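Intimin (Escherichia coli O127:H6 str. E2348/69, PDB 6TQD) is an outer-membrane adhesin of attaching and effacing bacteria whose passenger, built largely from Ig-like domains, is held extended from the cell surface, probably to reach host cells. Local coordinates at residues A68-G72 with G73-Y77; A83-R86 with N87-S91. All blocks are in the same frame, centred on the assembly; numbering follows the deposited sequence.

Contact 1: A68-G72 with G73-Y77; sequences AYVQG and GSNVY
The side-chain amide of Asn-75 lies flat over one face of the Tyr-69 ring, the two planes 6° apart, with ND2 of Asn-75 3.3 Å from CE1 of Tyr-69 and offset toward the rim. At the edge of the Tyr-77 ring, in its plane, is a water. These groups close the loop that leads into strand 76-85 of the first beta-sandwich domain, folded round a type II beta turn from Val-70 to Gly-73. Val-70 O takes two N-H groups: the turn bond comes from Gly-73 N (3.0 Å), and ND2 of Asn-75 donates to the same oxygen at 2.9 Å, nearly straight. The two donors reach it from opposite faces of its plane. The other half of the amide works in reverse, OD1 of Asn-75 accepting from Val-70 N (2.8 Å) on an in-plane lone pair. The amide thus grips both the N-H and the C=O of one residue, Val-70, and these bonds fix its rotation about chi2 of Asn-75. Asparagine suits this place twice over, since it tolerates the left-handed backbone of residue 75, while CG anti to its carbonyl carbon (chi1 -62°) turns the amide back across the loop. Gly-72 takes the positive phi of the turn's third position, and Gly-73, lacking a side chain, lets its CA sit 3.7 Å from CG1 of Val-70. Ser-74 forms an ST turn, its OG accepting from Val-76 N where the strand begins. Glu-18 holds Tyr-69 N from outside. The water ties the loop to the strand: it donates to Ala-68 O and to OD1 of Asn-75 and accepts from the OH of Tyr-77 at 2.6 Å.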
ATOM      1  N   ALA A  68       0.020  10.951  -5.023  1.00 13.14           N
ATOM      2  CA  ALA A  68       0.108  10.903  -3.573  1.00 13.15           C
ATOM      3  C   ALA A  68      -0.785   9.799  -3.021  1.00 12.34           C
ATOM      4  O   ALA A  68      -1.814   9.446  -3.598  1.00 12.79           O
ATOM      5  CB  ALA A  68      -0.306  12.241  -2.968  1.00 16.45           C
ATOM      6  N   TYR A  69      -0.378   9.258  -1.880  1.00 12.57           N
ATOM      7  CA  TYR A  69      -1.146   8.214  -1.226  1.00 11.27           C
ATOM      8  C   TYR A  69      -2.440   8.798  -0.678  1.00 14.23           C
ATOM      9  O   TYR A  69      -2.453   9.898  -0.113  1.00 15.39           O
ATOM     10  CB  TYR A  69      -0.326   7.640  -0.078  1.00 12.46           C
ATOM     11  CG  TYR A  69      -0.947   6.487   0.655  1.00 12.61           C
ATOM     12  CD1 TYR A  69      -0.903   5.199   0.150  1.00 14.83           C
ATOM     13  CD2 TYR A  69      -1.593   6.687   1.869  1.00 12.47           C
ATOM     14  CE1 TYR A  69      -1.469   4.143   0.839  1.00 14.45           C
ATOM     15  CE2 TYR A  69      -2.153   5.647   2.562  1.00 18.24           C
ATOM     16  CZ  TYR A  69      -2.097   4.374   2.045  1.00 18.53           C
ATOM     17  OH  TYR A  69      -2.664   3.338   2.748  1.00 23.13           O
ATOM     18  N   VAL A  70      -3.520   8.045  -0.822  1.00 15.47           N
ATOM     19  CA  VAL A  70      -4.837   8.443  -0.335  1.00 16.62           C
ATOM     20  C   VAL A  70      -5.126   7.648   0.929  1.00 17.77           C
ATOM     21  O   VAL A  70      -5.302   6.427   0.882  1.00 16.88           O
ATOM     22  CB  VAL A  70      -5.919   8.208  -1.398  1.00 17.60           C
ATOM     23  CG1 VAL A  70      -7.288   8.583  -0.860  1.00 22.16           C
ATOM     24  CG2 VAL A  70      -5.603   8.987  -2.677  1.00 20.05           C
ATOM     25  N   GLN A  71      -5.189   8.332   2.069  1.00 21.44           N
ATOM     26  CA  GLN A  71      -5.497   7.645   3.314  1.00 23.05           C
ATOM     27  C   GLN A  71      -6.932   7.140   3.269  1.00 23.37           C
ATOM     28  O   GLN A  71      -7.861   7.902   2.981  1.00 26.73           O
ATOM     29  CB  GLN A  71      -5.290   8.578   4.503  1.00 29.25           C
ATOM     30  CG  GLN A  71      -4.096   8.194   5.366  1.00 33.47           C
ATOM     31  CD  GLN A  71      -4.276   6.840   6.027  1.00 37.29           C
ATOM     32  OE1 GLN A  71      -5.377   6.484   6.448  1.00 39.55           O
ATOM     33  NE2 GLN A  71      -3.196   6.072   6.113  1.00 37.65           N
ATOM     34  N   GLY A  72      -7.107   5.849   3.534  1.00 22.24           N
ATOM     35  CA  GLY A  72      -8.393   5.209   3.424  1.00 25.50           C
ATOM     36  C   GLY A  72      -8.855   4.929   2.014  1.00 25.72           C
ATOM     37  O   GLY A  72      -9.966   4.411   1.837  1.00 27.94           O
ATOM     38  N   GLY A  73      -8.046   5.251   0.998  1.00 21.04           N
ATOM     39  CA  GLY A  73      -8.456   5.089  -0.379  1.00 19.89           C
ATOM     40  C   GLY A  73      -8.006   3.767  -0.969  1.00 17.13           C
ATOM     41  O   GLY A  73      -7.380   2.931  -0.321  1.00 17.15           O
ATOM     42  N   SER A  74      -8.317   3.595  -2.253  1.00 18.58           N
ATOM     43  CA  SER A  74      -7.972   2.365  -2.949  1.00 19.05           C
ATOM     44  C   SER A  74      -6.468   2.262  -3.160  1.00 15.45           C
ATOM     45  O   SER A  74      -5.850   1.227  -2.861  1.00 13.97           O
ATOM     46  CB  SER A  74      -8.702   2.318  -4.292  1.00 18.92           C
ATOM     47  OG  SER A  74      -8.005   1.518  -5.216  1.00 19.42           O
ATOM     48  N   ASN A  75      -5.874   3.307  -3.716  1.00 13.42           N
ATOM     49  CA  ASN A  75      -4.450   3.363  -4.052  1.00 10.23           C
ATOM     50  C   ASN A  75      -4.039   2.318  -5.084  1.00 10.86           C
ATOM     51  O   ASN A  75      -2.858   2.014  -5.211  1.00  8.28           O
ATOM     52  CB  ASN A  75      -3.579   3.306  -2.796  1.00 10.35           C
ATOM     53  CG  ASN A  75      -3.827   4.480  -1.901  1.00  9.78           C
ATOM     54  OD1 ASN A  75      -3.559   5.627  -2.277  1.00 10.54           O
ATOM     55  ND2 ASN A  75      -4.383   4.223  -0.712  1.00 12.93           N
ATOM     56  N   VAL A  76      -5.009   1.770  -5.818  1.00 12.50           N
ATOM     57  CA  VAL A  76      -4.765   0.866  -6.930  1.00 11.65           C
ATOM     58  C   VAL A  76      -5.317   1.520  -8.187  1.00 11.70           C
ATOM     59  O   VAL A  76      -6.458   1.987  -8.197  1.00 11.99           O
ATOM     60  CB  VAL A  76      -5.423  -0.504  -6.693  1.00 15.54           C
ATOM     61  CG1 VAL A  76      -5.161  -1.424  -7.859  1.00 14.76           C
ATOM     62  CG2 VAL A  76      -4.887  -1.134  -5.425  1.00 14.63           C
ATOM     63  N   TYR A  77      -4.510   1.555  -9.242  1.00  7.91           N
ATOM     64  CA  TYR A  77      -4.858   2.258 -10.467  1.00 10.63           C
ATOM     65  C   TYR A  77      -4.653   1.315 -11.639  1.00  9.53           C
ATOM     66  O   TYR A  77      -3.554   0.788 -11.820  1.00 12.14           O
ATOM     67  CB  TYR A  77      -3.999   3.515 -10.632  1.00 11.45           C
ATOM     68  CG  TYR A  77      -4.133   4.433  -9.449  1.00 10.12           C
ATOM     69  CD1 TYR A  77      -5.167   5.350  -9.380  1.00 11.38           C
ATOM     70  CD2 TYR A  77      -3.252   4.348  -8.392  1.00 10.53           C
ATOM     71  CE1 TYR A  77      -5.317   6.176  -8.286  1.00 14.15           C
ATOM     72  CE2 TYR A  77      -3.387   5.180  -7.288  1.00 11.52           C
ATOM     73  CZ  TYR A  77      -4.414   6.086  -7.248  1.00 11.91           C
ATOM     74  OH  TYR A  77      -4.568   6.906  -6.157  1.00 11.54           O
TER
HETATM   75  O   HOH W   1      -2.595   6.892  -4.465  1.00 10.93           O

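Contact 2: A83-R86 with N87-S91; sequences AYDR and NGNSS
Ala-83 starts the pairing with Ser-91: its O accepts from Ser-91 N (2.8 Å), while its N donates to the side-chain OG of Ser-91 at 2.9 Å. Serine can offer this acceptor because its hydroxyl sits between its own N and carbonyl carbon (chi1 68°), close to the partner strand. The small methyl of Ala-83 fits a buried place against Leu-34 and Ile-37.

Tyr-84 pairs with Ser-90 as a non-hydrogen-bonded antiparallel pair, both side chains on the same face of the sheet. There CB of Ser-90 comes over the ring in a CH-pi contact, 3.8 Å from the centroid of Tyr-84 and 16° off its normal, and Arg-36 adds a cation-pi contact. Gly-88 O approaches the ring's edge.

Asp-85 organises the end. Its backbone N donates to Asn-89 O (2.9 Å) and its O accepts from Gly-88 N. OD1 takes two further N-H groups, of Asn-87 and Asn-89, from opposite faces of the carboxylate plane; the first bond makes an Asx turn. OD2 uses its syn lone pair for ND2 of Asn-89 at 3.0 Å, the amide standing 74° from the carboxylate. Several donors on one buried carboxylate would probably stabilise its negative charge.

Arg-86 enters the turn with its CB near Asn-87 N, while NE reaches Tyr-32 O by a weak hydrogen bond. Next to Asn-87, Gly-88 adopts the positive phi that glycine accommodates readily. The whole is a type I turn followed by a G1 beta bulge, the classic tight 3:5 beta hairpin.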
ATOM      1  N   ALA A  83      -0.266  -1.217 -28.352  1.00  7.92           N
ATOM      2  CA  ALA A  83       0.806  -0.962 -29.305  1.00  5.29           C
ATOM      3  C   ALA A  83       0.243  -0.890 -30.716  1.00  6.69           C
ATOM      4  O   ALA A  83      -0.717  -1.588 -31.052  1.00  7.62           O
ATOM      5  CB  ALA A  83       1.858  -2.061 -29.228  1.00  8.63           C
ATOM      6  N   TYR A  84       0.842  -0.025 -31.546  1.00  4.87           N
ATOM      7  CA  TYR A  84       0.522   0.051 -32.960  1.00  4.46           C
ATOM      8  C   TYR A  84       1.797  -0.158 -33.771  1.00  6.42           C
ATOM      9  O   TYR A  84       2.871   0.355 -33.405  1.00  7.28           O
ATOM     10  CB  TYR A  84      -0.040   1.412 -33.368  1.00  6.16           C
ATOM     11  CG  TYR A  84      -1.458   1.662 -32.929  1.00  7.70           C
ATOM     12  CD1 TYR A  84      -1.733   2.043 -31.638  1.00  8.05           C
ATOM     13  CD2 TYR A  84      -2.522   1.533 -33.815  1.00  9.32           C
ATOM     14  CE1 TYR A  84      -3.020   2.285 -31.224  1.00  9.60           C
ATOM     15  CE2 TYR A  84      -3.824   1.776 -33.408  1.00 11.81           C
ATOM     16  CZ  TYR A  84      -4.059   2.158 -32.104  1.00 10.91           C
ATOM     17  OH  TYR A  84      -5.343   2.415 -31.649  1.00 16.80           O
ATOM     18  N   ASP A  85       1.663  -0.849 -34.899  1.00  6.31           N
ATOM     19  CA  ASP A  85       2.783  -1.026 -35.821  1.00  6.26           C
ATOM     20  C   ASP A  85       2.731   0.025 -36.927  1.00  8.96           C
ATOM     21  O   ASP A  85       1.816   0.845 -37.009  1.00  8.57           O
ATOM     22  CB  ASP A  85       2.855  -2.460 -36.347  1.00  7.14           C
ATOM     23  CG  ASP A  85       1.735  -2.825 -37.310  1.00  8.25           C
ATOM     24  OD1 ASP A  85       1.064  -1.923 -37.844  1.00  9.98           O
ATOM     25  OD2 ASP A  85       1.548  -4.041 -37.543  1.00  9.64           O
ATOM     26  N   ARG A  86       3.743  -0.010 -37.792  1.00  8.92           N
ATOM     27  CA  ARG A  86       3.866   0.984 -38.862  1.00 10.57           C
ATOM     28  C   ARG A  86       2.793   0.871 -39.929  1.00 11.59           C
ATOM     29  O   ARG A  86       2.662   1.805 -40.729  1.00 12.98           O
ATOM     30  CB  ARG A  86       5.253   0.890 -39.502  1.00 15.59           C
ATOM     31  CG  ARG A  86       6.347   1.564 -38.696  1.00 23.47           C
ATOM     32  CD  ARG A  86       7.698   1.488 -39.404  1.00 32.42           C
ATOM     33  NE  ARG A  86       8.310   0.166 -39.301  1.00 37.58           N
ATOM     34  CZ  ARG A  86       9.505  -0.149 -39.790  1.00 43.42           C
ATOM     35  NH1 ARG A  86      10.225   0.764 -40.428  1.00 47.25           N
ATOM     36  NH2 ARG A  86       9.981  -1.379 -39.642  1.00 42.43           N
ATOM     37  N   ASN A  87       2.043  -0.236 -39.976  1.00 10.54           N
ATOM     38  CA  ASN A  87       0.931  -0.426 -40.900  1.00 10.51           C
ATOM     39  C   ASN A  87      -0.408  -0.040 -40.287  1.00 10.97           C
ATOM     40  O   ASN A  87      -1.436  -0.141 -40.962  1.00 14.44           O
ATOM     41  CB  ASN A  87       0.850  -1.889 -41.336  1.00 11.66           C
ATOM     42  CG  ASN A  87       1.999  -2.302 -42.245  1.00 15.74           C
ATOM     43  OD1 ASN A  87       2.947  -1.542 -42.453  1.00 17.03           O
ATOM     44  ND2 ASN A  87       1.905  -3.499 -42.804  1.00 16.91           N
ATOM     45  N   GLY A  88      -0.425   0.369 -39.025  1.00  8.71           N
ATOM     46  CA  GLY A  88      -1.662   0.748 -38.376  1.00  7.69           C
ATOM     47  C   GLY A  88      -2.375  -0.358 -37.636  1.00  8.21           C
ATOM     48  O   GLY A  88      -3.455  -0.103 -37.094  1.00 10.03           O
ATOM     49  N   ASN A  89      -1.840  -1.578 -37.633  1.00  8.02           N
ATOM     50  CA  ASN A  89      -2.404  -2.634 -36.804  1.00  7.67           C
ATOM     51  C   ASN A  89      -2.104  -2.322 -35.348  1.00  5.47           C
ATOM     52  O   ASN A  89      -1.140  -1.632 -35.026  1.00  6.97           O
ATOM     53  CB  ASN A  89      -1.747  -3.979 -37.101  1.00  7.61           C
ATOM     54  CG  ASN A  89      -1.980  -4.440 -38.520  1.00  8.43           C
ATOM     55  OD1 ASN A  89      -3.123  -4.592 -38.988  1.00  8.44           O
ATOM     56  ND2 ASN A  89      -0.885  -4.669 -39.226  1.00  9.91           N
ATOM     57  N   SER A  90      -2.948  -2.833 -34.463  1.00  6.86           N
ATOM     58  CA  SER A  90      -2.710  -2.682 -33.040  1.00  7.20           C
ATOM     59  C   SER A  90      -2.649  -4.043 -32.362  1.00  7.88           C
ATOM     60  O   SER A  90      -3.008  -5.078 -32.933  1.00  7.57           O
ATOM     61  CB  SER A  90      -3.747  -1.768 -32.402  1.00 10.67           C
ATOM     62  OG  SER A  90      -5.034  -2.308 -32.502  1.00 12.43           O
ATOM     63  N   SER A  91      -2.144  -4.025 -31.130  1.00  7.69           N
ATOM     64  CA  SER A  91      -2.120  -5.174 -30.243  1.00  6.37           C
ATOM     65  C   SER A  91      -3.407  -5.231 -29.423  1.00  6.85           C
ATOM     66  O   SER A  91      -4.313  -4.418 -29.579  1.00  7.46           O
ATOM     67  CB  SER A  91      -0.935  -5.059 -29.284  1.00  9.28           C
ATOM     68  OG  SER A  91      -1.130  -3.977 -28.378  1.00  7.24           O
TER

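Overall arrangement
Contacts 1 and 2 follow one another along the chain and sit at the two ends of strand 76-85: residues 68-77 lead into it, and residues 83-91 turn out of it into the neighbouring antiparallel strand 90-101. Their centres are 34 Å apart and their nearest atoms about 17 Å, so they do not touch, yet both reach the same mixed sheet, with strands 34-40 and 14-17 at its outer margins. Contact 1 lies near the middle of the elongated chain, 8 Å from its centre, whereas contact 2 closes the far tip, 35 Å out. The strand between them thus spans the first domain from its inner end to its outer tip.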